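Local coordinates for protein beta-N-acetylhexosaminidase (Bacteroides fragilis, PDB 4PYS) that probably removes terminal, non-reducing beta-linked N-acetylhexosamine units from glycoconjugates, at residues W361-H366 and T385-Y390; N392-P397 and A404-L409; M445-V450 and G488-P493. All blocks are in the same frame, centred on the assembly; numbering follows the deposited sequence.

Contact 1 of 3, residues W361-H366 and T385-Y390. With FMT (formic acid), chain I; FMT (formic acid), chain J; FMT (formic acid), chain H.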
loop_
_atom_site.group_PDB
_atom_site.type_symbol
_atom_site.label_atom_id
_atom_site.label_comp_id
_atom_site.label_asym_id
_atom_site.label_seq_id
_atom_site.Cartn_x
_atom_site.Cartn_y
_atom_site.Cartn_z
ATOM N N TRP A 361 -7.346 12.393 0.936
ATOM C CA TRP A 361 -7.456 11.716 2.237
ATOM C C TRP A 361 -8.404 12.339 3.271
ATOM O O TRP A 361 -9.017 11.612 4.054
ATOM C CB TRP A 361 -6.073 11.543 2.878
ATOM C CG TRP A 361 -5.526 12.817 3.458
ATOM C CD1 TRP A 361 -4.749 13.743 2.819
ATOM C CD2 TRP A 361 -5.689 13.289 4.807
ATOM N NE1 TRP A 361 -4.432 14.771 3.687
ATOM C CE2 TRP A 361 -4.996 14.511 4.911
ATOM C CE3 TRP A 361 -6.357 12.793 5.933
ATOM C CZ2 TRP A 361 -4.956 15.252 6.104
ATOM C CZ3 TRP A 361 -6.319 13.530 7.112
ATOM C CH2 TRP A 361 -5.624 14.741 7.188
ATOM N N ASN A 362 -8.511 13.664 3.317
ATOM C CA ASN A 362 -9.257 14.262 4.427
ATOM C C ASN A 362 -10.733 14.528 4.129
ATOM O O ASN A 362 -11.158 15.677 4.033
ATOM C CB ASN A 362 -8.571 15.529 4.955
ATOM C CG ASN A 362 -9.053 15.912 6.341
ATOM O OD1 ASN A 362 -9.980 15.301 6.878
ATOM N ND2 ASN A 362 -8.427 16.926 6.928
ATOM N N TRP A 363 -11.507 13.452 3.997
ATOM C CA TRP A 363 -12.954 13.559 3.817
ATOM C C TRP A 363 -13.601 14.231 5.022
ATOM O O TRP A 363 -14.423 15.144 4.873
ATOM C CB TRP A 363 -13.563 12.168 3.628
ATOM C CG TRP A 363 -15.066 12.192 3.587
ATOM C CD1 TRP A 363 -15.923 11.992 4.634
ATOM C CD2 TRP A 363 -15.886 12.435 2.439
ATOM N NE1 TRP A 363 -17.227 12.096 4.204
ATOM C CE2 TRP A 363 -17.229 12.366 2.859
ATOM C CE3 TRP A 363 -15.614 12.703 1.096
ATOM C CZ2 TRP A 363 -18.298 12.554 1.980
ATOM C CZ3 TRP A 363 -16.676 12.883 0.224
ATOM C CH2 TRP A 363 -18.000 12.808 0.668
ATOM N N ARG A 364 -13.225 13.778 6.215
ATOM C CA ARG A 364 -13.848 14.266 7.447
ATOM C C ARG A 364 -13.728 15.778 7.589
ATOM O O ARG A 364 -14.694 16.457 7.949
ATOM C CB ARG A 364 -13.267 13.546 8.671
ATOM C CG ARG A 364 -14.085 13.746 9.933
ATOM C CD ARG A 364 -13.649 12.809 11.040
ATOM N NE ARG A 364 -12.478 13.309 11.743
ATOM C CZ ARG A 364 -12.529 14.143 12.776
ATOM N NH1 ARG A 364 -13.700 14.579 13.225
ATOM N NH2 ARG A 364 -11.410 14.545 13.359
ATOM N N GLY A 365 -12.553 16.311 7.267
ATOM C CA GLY A 365 -12.325 17.738 7.386
ATOM C C GLY A 365 -12.699 18.559 6.166
ATOM O O GLY A 365 -13.134 19.703 6.300
ATOM N N HIS A 366 -12.535 17.995 4.975
ATOM C CA HIS A 366 -12.677 18.795 3.761
ATOM C C HIS A 366 -13.450 18.124 2.625
ATOM O O HIS A 366 -13.447 18.627 1.494
ATOM C CB HIS A 366 -11.299 19.250 3.269
ATOM C CG HIS A 366 -10.576 20.128 4.243
ATOM N ND1 HIS A 366 -10.735 21.498 4.269
ATOM C CD2 HIS A 366 -9.710 19.831 5.239
ATOM C CE1 HIS A 366 -9.988 22.007 5.234
ATOM N NE2 HIS A 366 -9.357 21.017 5.838
ATOM N N THR A 385 -9.520 8.162 1.441
ATOM C CA THR A 385 -10.164 9.023 2.432
ATOM C C THR A 385 -10.220 8.386 3.812
ATOM O O THR A 385 -10.427 7.168 3.942
ATOM C CB THR A 385 -11.574 9.442 1.974
ATOM O OG1 THR A 385 -12.324 8.279 1.609
ATOM C CG2 THR A 385 -11.478 10.345 0.765
ATOM N N ASN A 386 -10.026 9.209 4.842
ATOM C CA ASN A 386 -10.028 8.708 6.208
ATOM C C ASN A 386 -11.309 7.963 6.557
ATOM O O ASN A 386 -11.249 6.831 7.049
ATOM C CB ASN A 386 -9.668 9.801 7.243
ATOM C CG ASN A 386 -10.337 11.151 6.979
ATOM O OD1 ASN A 386 -11.336 11.265 6.266
ATOM N ND2 ASN A 386 -9.780 12.197 7.595
ATOM N N TYR A 387 -12.457 8.578 6.290
ATOM C CA TYR A 387 -13.695 7.806 6.143
ATOM C C TYR A 387 -13.664 7.237 4.720
ATOM O O TYR A 387 -13.713 8.025 3.772
ATOM C CB TYR A 387 -14.913 8.734 6.206
ATOM C CG TYR A 387 -15.271 9.303 7.564
ATOM C CD1 TYR A 387 -14.506 9.035 8.694
ATOM C CD2 TYR A 387 -16.400 10.100 7.707
ATOM C CE1 TYR A 387 -14.857 9.568 9.940
ATOM C CE2 TYR A 387 -16.755 10.629 8.932
ATOM C CZ TYR A 387 -15.985 10.362 10.042
ATOM O OH TYR A 387 -16.357 10.901 11.255
ATOM N N TYR A 388 -13.576 5.917 4.523
ATOM C CA TYR A 388 -13.418 4.904 5.567
ATOM C C TYR A 388 -12.312 3.935 5.170
ATOM O O TYR A 388 -12.510 2.707 5.127
ATOM C CB TYR A 388 -14.724 4.118 5.728
ATOM C CG TYR A 388 -15.852 4.962 6.271
ATOM C CD1 TYR A 388 -15.803 5.460 7.569
ATOM C CD2 TYR A 388 -16.982 5.244 5.504
ATOM C CE1 TYR A 388 -16.826 6.233 8.081
ATOM C CE2 TYR A 388 -18.015 6.014 6.017
ATOM C CZ TYR A 388 -17.933 6.501 7.308
ATOM O OH TYR A 388 -18.955 7.273 7.834
ATOM N N THR A 389 -11.138 4.487 4.872
ATOM C CA THR A 389 -9.994 3.661 4.523
ATOM C C THR A 389 -8.898 3.704 5.575
ATOM O O THR A 389 -7.898 2.995 5.436
ATOM C CB THR A 389 -9.368 4.047 3.151
ATOM O OG1 THR A 389 -8.581 5.249 3.276
ATOM C CG2 THR A 389 -10.453 4.232 2.083
ATOM N N TYR A 390 -9.063 4.534 6.613
ATOM C CA TYR A 390 -8.075 4.597 7.694
ATOM C C TYR A 390 -8.355 3.543 8.757
ATOM O O TYR A 390 -9.135 3.763 9.687
ATOM C CB TYR A 390 -8.022 5.987 8.334
ATOM C CG TYR A 390 -7.173 6.970 7.550
ATOM C CD1 TYR A 390 -6.891 6.763 6.199
ATOM C CD2 TYR A 390 -6.641 8.096 8.170
ATOM C CE1 TYR A 390 -6.095 7.679 5.480
ATOM C CE2 TYR A 390 -5.856 9.000 7.468
ATOM C CZ TYR A 390 -5.588 8.790 6.133
ATOM O OH TYR A 390 -4.784 9.708 5.464
HETATM C C FMT I . -7.400 15.799 0.927
HETATM O O1 FMT I . -7.648 16.135 2.075
HETATM O O2 FMT I . -6.383 15.203 0.599
HETATM C C FMT J . -19.072 7.525 10.844
HETATM O O1 FMT J . -18.915 8.597 10.266
HETATM O O2 FMT J . -18.743 7.322 12.015
HETATM C C FMT H . -7.339 11.407 10.232
HETATM O O1 FMT H . -8.262 12.096 9.804
HETATM O O2 FMT H . -7.167 11.165 11.431
#
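Asn386 overlaps the turn made by Trp361 and Asn362, its amide plane standing 79° from the Trp361 indole, and the two ends of that amide serve different partners. With CG held between the backbone N and the carbonyl carbon (chi1 43°), OD1 faces the first turn of helix 363-366. Arg364 N donates to Asn386 OD1 at 3.1 Å, in the carbonyl plane and on a lone pair, while Tyr387 N gives the same oxygen a second bond. The other end, Asn386 ND2, donates to Asn362 OD1 (3.2 Å) and to O1 of a formic acid molecule (chain H, 2.7 Å). Asn362 is the N-cap residue of helix 363-366, and its OD1 makes the capping bond by accepting from Gly365 N at 2.8 Å; the two donors to this oxygen come from opposite faces of the amide. A backbone bond, Asn386 N to Trp361 O (2.7 Å), adds a main-chain link.

Aromatic groups flank this polar centre. Trp361 CB lies 3.4 Å from Tyr390 OH, and Trp361 NE1 turns to Asp343. Arg364 runs its chain along one side of the Tyr387 ring, CD coming 3.3 Å from Tyr387 OH, and the Tyr387 hydroxyl bonds Ala404 O. Trp363 CD1 meets Tyr387 CD2 rim to rim at 3.6 Å.

The two segments follow the parallel neighbours 356-360 and 381-383 of the barrel sheet, so two short helices are fastened together beyond adjacent strand ends, beside Trp341 of strand 337-341 and Trp436 just after strand 428-435, consistent with the tryptophan-lined sugar pocket of family 20.

Contact 2 of 3, residues N392-P397 and A404-L409; sequences NFPLTP and ARTFDL. With FMT (formic acid), chain H.
Arg405 and Phe393 illustrate how an arginine can offer its carbon chain to a ring and its charge to something else. Arg405 CB stands over the centre of the Phe393 ring, 3.7 Å from the centroid and 11° off the normal, a CH-pi contact. CG continues across the same ring toward CE2 and CZ, and CD of Arg405 reaches its rim, 3.6 Å from Phe393 CZ. A bend at chi3 (-64°) then helps turn the guanidinium, whose plane lies 75° from that of the ring. At the tip, NH2 of Arg405 donates to O2 of a formic acid (chain H, 2.9 Å), which lies at the edge of the guanidinium and also at the edge of the Phe393 ring; NH1 bonds Gly400 O.

Beside this stack, at the root of the Phe393 side chain, the backbones meet. Arg405 O is buried against Phe393 CB (3.3 Å) and Pro394 CD without a hydrogen-bonding partner, which probably carries some energetic cost. Pro394 O fares better: Phe407 N donates to it at 3.2 Å, and Thr406 CA adds a CA-H...O contact. Phe407 brings CE2 to 3.6 Å from Phe393 CB, and its ring also takes a cation-pi contact from Arg453. Further along, Leu395 covers Phe407 O, with CG at 3.4 Å, and sets CD2 against Asp408 CB (3.7 Å). The Asp408 carboxylate turns from this contact to cap helix 409-415 through OD1 and to accept from Lys496 N through OD2.

With neither segment in regular structure, the pair closes back on itself a long connection between the last two strands of the TIM barrel, 381-383 and 428-435, as extended beta-alpha loops of such barrels commonly do. Asn392 ND2 bonds a glycerol, probably from the crystallisation liquor, which is consistent with this part of the loop bordering a pocket.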
loop_
_atom_site.group_PDB
_atom_site.type_symbol
_atom_site.label_atom_id
_atom_site.label_comp_id
_atom_site.label_asym_id
_atom_site.label_seq_id
_atom_site.Cartn_x
_atom_site.Cartn_y
_atom_site.Cartn_z
ATOM N N ASN A 392 -6.643 2.511 11.110
ATOM C CA ASN A 392 -6.280 2.887 12.471
ATOM C C ASN A 392 -7.467 3.442 13.266
ATOM O O ASN A 392 -7.424 3.490 14.501
ATOM C CB ASN A 392 -5.110 3.889 12.474
ATOM C CG ASN A 392 -5.322 5.023 11.501
ATOM O OD1 ASN A 392 -5.378 4.808 10.286
ATOM N ND2 ASN A 392 -5.425 6.247 12.023
ATOM N N PHE A 393 -8.526 3.867 12.583
ATOM C CA PHE A 393 -9.728 4.290 13.304
ATOM C C PHE A 393 -10.318 3.008 13.879
ATOM O O PHE A 393 -10.613 2.072 13.129
ATOM C CB PHE A 393 -10.768 4.918 12.366
ATOM C CG PHE A 393 -10.416 6.307 11.877
ATOM C CD1 PHE A 393 -9.117 6.798 11.969
ATOM C CD2 PHE A 393 -11.398 7.117 11.315
ATOM C CE1 PHE A 393 -8.802 8.087 11.508
ATOM C CE2 PHE A 393 -11.099 8.401 10.855
ATOM C CZ PHE A 393 -9.796 8.887 10.953
ATOM N N PRO A 394 -10.476 2.946 15.202
ATOM C CA PRO A 394 -11.022 1.729 15.816
ATOM C C PRO A 394 -12.540 1.681 15.654
ATOM O O PRO A 394 -13.104 2.618 15.102
ATOM C CB PRO A 394 -10.638 1.884 17.288
ATOM C CG PRO A 394 -10.567 3.380 17.509
ATOM C CD PRO A 394 -10.061 3.950 16.203
ATOM N N LEU A 395 -13.187 0.607 16.098
ATOM C CA LEU A 395 -14.648 0.526 16.009
ATOM C C LEU A 395 -15.340 1.246 17.167
ATOM O O LEU A 395 -16.520 1.604 17.064
ATOM C CB LEU A 395 -15.120 -0.927 15.951
ATOM C CG LEU A 395 -15.232 -1.583 14.577
ATOM C CD1 LEU A 395 -13.849 -1.875 13.971
ATOM C CD2 LEU A 395 -16.072 -2.849 14.688
ATOM N N THR A 396 -14.613 1.429 18.271
ATOM C CA THR A 396 -15.119 2.142 19.448
ATOM C C THR A 396 -13.968 3.018 19.940
ATOM O O THR A 396 -12.817 2.734 19.627
ATOM C CB THR A 396 -15.576 1.163 20.558
ATOM O OG1 THR A 396 -14.519 0.243 20.860
ATOM C CG2 THR A 396 -16.808 0.374 20.116
ATOM N N PRO A 397 -14.269 4.096 20.686
ATOM C CA PRO A 397 -13.225 5.067 21.048
ATOM C C PRO A 397 -12.023 4.481 21.793
ATOM O O PRO A 397 -12.172 3.580 22.622
ATOM C CB PRO A 397 -13.974 6.065 21.941
ATOM C CG PRO A 397 -15.391 6.000 21.457
ATOM C CD PRO A 397 -15.612 4.554 21.098
ATOM N N ALA A 404 -15.933 10.282 16.661
ATOM C CA ALA A 404 -15.828 10.839 15.310
ATOM C C ALA A 404 -14.812 10.121 14.414
ATOM O O ALA A 404 -14.917 10.173 13.183
ATOM C CB ALA A 404 -15.521 12.331 15.379
ATOM N N ARG A 405 -13.819 9.471 15.017
ATOM C CA ARG A 405 -12.847 8.713 14.231
ATOM C C ARG A 405 -12.949 7.226 14.542
ATOM O O ARG A 405 -11.976 6.581 14.932
ATOM C CB ARG A 405 -11.423 9.239 14.429
ATOM C CG ARG A 405 -11.242 10.657 13.899
ATOM C CD ARG A 405 -9.772 11.046 13.788
ATOM N NE ARG A 405 -9.125 11.077 15.094
ATOM C CZ ARG A 405 -7.817 10.916 15.284
ATOM N NH1 ARG A 405 -7.318 10.948 16.511
ATOM N NH2 ARG A 405 -7.014 10.713 14.251
ATOM N N THR A 406 -14.158 6.702 14.372
ATOM C CA THR A 406 -14.421 5.273 14.464
ATOM C C THR A 406 -15.317 4.896 13.298
ATOM O O THR A 406 -16.065 5.744 12.793
ATOM C CB THR A 406 -15.150 4.886 15.778
ATOM O OG1 THR A 406 -16.442 5.507 15.837
ATOM C CG2 THR A 406 -14.332 5.316 17.005
ATOM N N PHE A 407 -15.246 3.635 12.880
ATOM C CA PHE A 407 -16.190 3.081 11.901
ATOM C C PHE A 407 -16.114 1.558 11.854
ATOM O O PHE A 407 -15.129 0.968 12.305
ATOM C CB PHE A 407 -15.989 3.682 10.490
ATOM C CG PHE A 407 -14.663 3.350 9.842
ATOM C CD1 PHE A 407 -14.520 2.209 9.058
ATOM C CD2 PHE A 407 -13.577 4.205 9.974
ATOM C CE1 PHE A 407 -13.317 1.908 8.444
ATOM C CE2 PHE A 407 -12.364 3.905 9.354
ATOM C CZ PHE A 407 -12.236 2.767 8.594
ATOM N N ASP A 408 -17.142 0.915 11.304
ATOM C CA ASP A 408 -17.116 -0.540 11.246
ATOM C C ASP A 408 -17.248 -1.094 9.831
ATOM O O ASP A 408 -17.146 -0.356 8.845
ATOM C CB ASP A 408 -18.164 -1.147 12.222
ATOM C CG ASP A 408 -19.601 -0.973 11.752
ATOM O OD1 ASP A 408 -19.838 -0.454 10.639
ATOM O OD2 ASP A 408 -20.516 -1.379 12.505
ATOM N N LEU A 409 -17.466 -2.398 9.728
ATOM C CA LEU A 409 -17.467 -3.057 8.424
ATOM C C LEU A 409 -18.627 -2.591 7.540
ATOM O O LEU A 409 -18.476 -2.488 6.307
ATOM C CB LEU A 409 -17.493 -4.582 8.595
ATOM C CG LEU A 409 -17.223 -5.415 7.337
ATOM C CD1 LEU A 409 -15.775 -5.246 6.856
ATOM C CD2 LEU A 409 -17.514 -6.886 7.615
HETATM C C FMT H . -7.339 11.407 10.232
HETATM O O1 FMT H . -8.262 12.096 9.804
HETATM O O2 FMT H . -7.167 11.165 11.431
#

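Contact 3 of 3, residues M445-V450 and G488-P493; sequences MIDRRV and GYSFGP
Asp447 presses its side chain into the backbone of residues 488-490 and buries more surface here than any other residue. Its CB rests 3.3 Å from Ser490 O, and Ser490 answers with its own CB, 4.0 Å from Asp447 CB. Because CG lies beside the backbone N, anti to the carbonyl carbon (chi1 -77°), the carboxylate reaches past this carbon contact toward Ser490 N, which donates to Asp447 OD2 in a weak hydrogen bond of 3.3 Å. The stronger partners of the acid come from helix 146-158: Lys151 NZ forms a salt bridge with OD2, and Tyr152 OH bonds OD1. OD1 also lies near the plane of the Tyr489 ring, at its edge.

Arg448, second in buried area, contributes mainly through its backbone and the foot of its side chain. The chain at Gly492, bare of any side group, comes within 3.7 Å of it, CA to CA. Gly492 CA points a hydrogen at Arg448 O, 3.4 Å away with an angle of 159° at that hydrogen, and Arg448 CB covers the same glycine carbon. A water hydrogen-bonded to both Arg448 O and Pro493 O, 2.8 Å from each, spans the next step. The guanidinium, meanwhile, leads away to the chain terminus, where Arg448 NH1 makes a salt bridge with Asp506 OXT.

That single weak hydrogen bond, Ser490 N to Asp447 OD2, joins the two segments directly, so much of the polar chemistry depends on third parties. Asp447 OD2 and Gly488 O, two acceptors only 3.5 Å apart, would be expected to repel one another; Lys151 NZ, which bonds both, would offset that repulsion and probably favour an ionised aspartate. The carboxylate thereby links helix 447-450, helix 146-158 and the loop after helix 470-486.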
loop_
_atom_site.group_PDB
_atom_site.type_symbol
_atom_site.label_atom_id
_atom_site.label_comp_id
_atom_site.label_asym_id
_atom_site.label_seq_id
_atom_site.Cartn_x
_atom_site.Cartn_y
_atom_site.Cartn_z
HETATM N N MSE A 445 -0.796 -5.113 17.903
HETATM C CA MSE A 445 -2.059 -4.363 17.870
HETATM C C MSE A 445 -2.552 -4.112 16.459
HETATM O O MSE A 445 -3.651 -3.578 16.252
HETATM C CB MSE A 445 -1.894 -3.030 18.610
HETATM C CG MSE A 445 -1.723 -3.190 20.093
HETATM SE SE MSE A 445 -1.095 -1.551 20.938
HETATM C CE MSE A 445 -2.467 -0.383 20.357
ATOM N N ILE A 446 -1.760 -4.511 15.472
ATOM C CA ILE A 446 -2.103 -4.183 14.092
ATOM C C ILE A 446 -3.281 -4.988 13.526
ATOM O O ILE A 446 -4.225 -4.403 12.989
ATOM C CB ILE A 446 -0.883 -4.304 13.163
ATOM C CG1 ILE A 446 0.203 -3.311 13.595
ATOM C CG2 ILE A 446 -1.286 -4.061 11.716
ATOM C CD1 ILE A 446 1.530 -3.437 12.827
ATOM N N ASP A 447 -3.234 -6.315 13.629
ATOM C CA ASP A 447 -4.241 -7.147 12.953
ATOM C C ASP A 447 -5.683 -6.847 13.381
ATOM O O ASP A 447 -6.591 -6.884 12.554
ATOM C CB ASP A 447 -3.960 -8.639 13.178
ATOM C CG ASP A 447 -2.829 -9.162 12.316
ATOM O OD1 ASP A 447 -2.375 -8.432 11.410
ATOM O OD2 ASP A 447 -2.389 -10.310 12.554
ATOM N N ARG A 448 -5.900 -6.546 14.660
ATOM C CA ARG A 448 -7.278 -6.359 15.137
ATOM C C ARG A 448 -7.895 -5.086 14.570
ATOM O O ARG A 448 -9.118 -4.922 14.569
ATOM C CB ARG A 448 -7.336 -6.355 16.664
ATOM C CG ARG A 448 -6.809 -5.085 17.301
ATOM C CD ARG A 448 -6.648 -5.264 18.791
ATOM N NE ARG A 448 -5.379 -5.908 19.132
ATOM C CZ ARG A 448 -4.895 -5.988 20.365
ATOM N NH1 ARG A 448 -5.584 -5.481 21.376
ATOM N NH2 ARG A 448 -3.722 -6.569 20.590
ATOM N N ARG A 449 -7.047 -4.192 14.059
ATOM C CA ARG A 449 -7.506 -2.992 13.362
ATOM C C ARG A 449 -7.673 -3.250 11.862
ATOM O O ARG A 449 -8.633 -2.799 11.227
ATOM C CB ARG A 449 -6.472 -1.866 13.556
ATOM C CG ARG A 449 -6.490 -1.230 14.936
ATOM C CD ARG A 449 -5.112 -0.640 15.273
ATOM N NE ARG A 449 -5.185 0.163 16.491
ATOM C CZ ARG A 449 -5.274 -0.341 17.715
ATOM N NH1 ARG A 449 -5.277 -1.658 17.905
ATOM N NH2 ARG A 449 -5.353 0.474 18.757
ATOM N N VAL A 450 -6.723 -3.975 11.291
ATOM C CA VAL A 450 -6.706 -4.202 9.852
ATOM C C VAL A 450 -7.825 -5.143 9.388
ATOM O O VAL A 450 -8.506 -4.851 8.400
ATOM C CB VAL A 450 -5.341 -4.724 9.411
ATOM C CG1 VAL A 450 -5.370 -5.136 7.939
ATOM C CG2 VAL A 450 -4.272 -3.637 9.639
ATOM N N GLY A 488 -2.098 -16.434 9.252
ATOM C CA GLY A 488 -1.433 -15.609 10.250
ATOM C C GLY A 488 -2.118 -14.288 10.572
ATOM O O GLY A 488 -1.554 -13.464 11.296
ATOM N N TYR A 489 -3.329 -14.087 10.063
ATOM C CA TYR A 489 -4.018 -12.810 10.252
ATOM C C TYR A 489 -5.183 -12.915 11.233
ATOM O O TYR A 489 -6.242 -13.440 10.889
ATOM C CB TYR A 489 -4.490 -12.266 8.910
ATOM C CG TYR A 489 -3.332 -12.162 7.948
ATOM C CD1 TYR A 489 -2.436 -11.100 8.030
ATOM C CD2 TYR A 489 -3.100 -13.150 7.001
ATOM C CE1 TYR A 489 -1.348 -11.012 7.167
ATOM C CE2 TYR A 489 -2.015 -13.069 6.134
ATOM C CZ TYR A 489 -1.149 -11.994 6.226
ATOM O OH TYR A 489 -0.059 -11.915 5.373
ATOM N N SER A 490 -4.978 -12.392 12.440
ATOM C CA SER A 490 -6.022 -12.369 13.470
ATOM C C SER A 490 -7.091 -11.344 13.112
ATOM O O SER A 490 -6.777 -10.293 12.569
ATOM C CB SER A 490 -5.420 -12.014 14.834
ATOM O OG SER A 490 -4.395 -12.915 15.201
ATOM N N PHE A 491 -8.350 -11.646 13.416
ATOM C CA PHE A 491 -9.444 -10.713 13.156
ATOM C C PHE A 491 -9.822 -9.888 14.379
ATOM O O PHE A 491 -9.897 -10.418 15.482
ATOM C CB PHE A 491 -10.677 -11.480 12.693
ATOM C CG PHE A 491 -10.666 -11.809 11.221
ATOM C CD1 PHE A 491 -9.519 -12.313 10.618
ATOM C CD2 PHE A 491 -11.803 -11.635 10.458
ATOM C CE1 PHE A 491 -9.507 -12.615 9.265
ATOM C CE2 PHE A 491 -11.798 -11.943 9.102
ATOM C CZ PHE A 491 -10.655 -12.430 8.515
ATOM N N GLY A 492 -10.085 -8.599 14.178
ATOM C CA GLY A 492 -10.733 -7.805 15.217
ATOM C C GLY A 492 -12.245 -7.859 15.017
ATOM O O GLY A 492 -12.717 -8.644 14.187
ATOM N N PRO A 493 -13.010 -7.019 15.749
ATOM C CA PRO A 493 -14.475 -7.034 15.600
ATOM C C PRO A 493 -14.912 -6.467 14.250
ATOM O O PRO A 493 -14.234 -5.604 13.678
ATOM C CB PRO A 493 -14.966 -6.158 16.771
ATOM C CG PRO A 493 -13.820 -5.218 17.041
ATOM C CD PRO A 493 -12.556 -6.016 16.736
HETATM O O HOH W 1 -11.623 -4.504 13.395
#

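In the fold
The three contacts follow one another along the chain, each closing before the next opens, and together show how the late part of a TIM barrel is tied down. Contact 1 joins the chain beyond strands 356-360 and 381-383; contact 2, with its centre 12 Å away, folds the ensuing loop back on itself and touches contact 1, where Tyr388 packs on Phe407. Both reach the same formic acid. Contact 3 is centred 14 Å from contact 2, which it meets through Leu395 and Pro493, but 21 Å from contact 1, without touching it. Thus the probable pocket side is connected, through the intervening loop, to the loop after helix 470-486, which lies against helix 447-450.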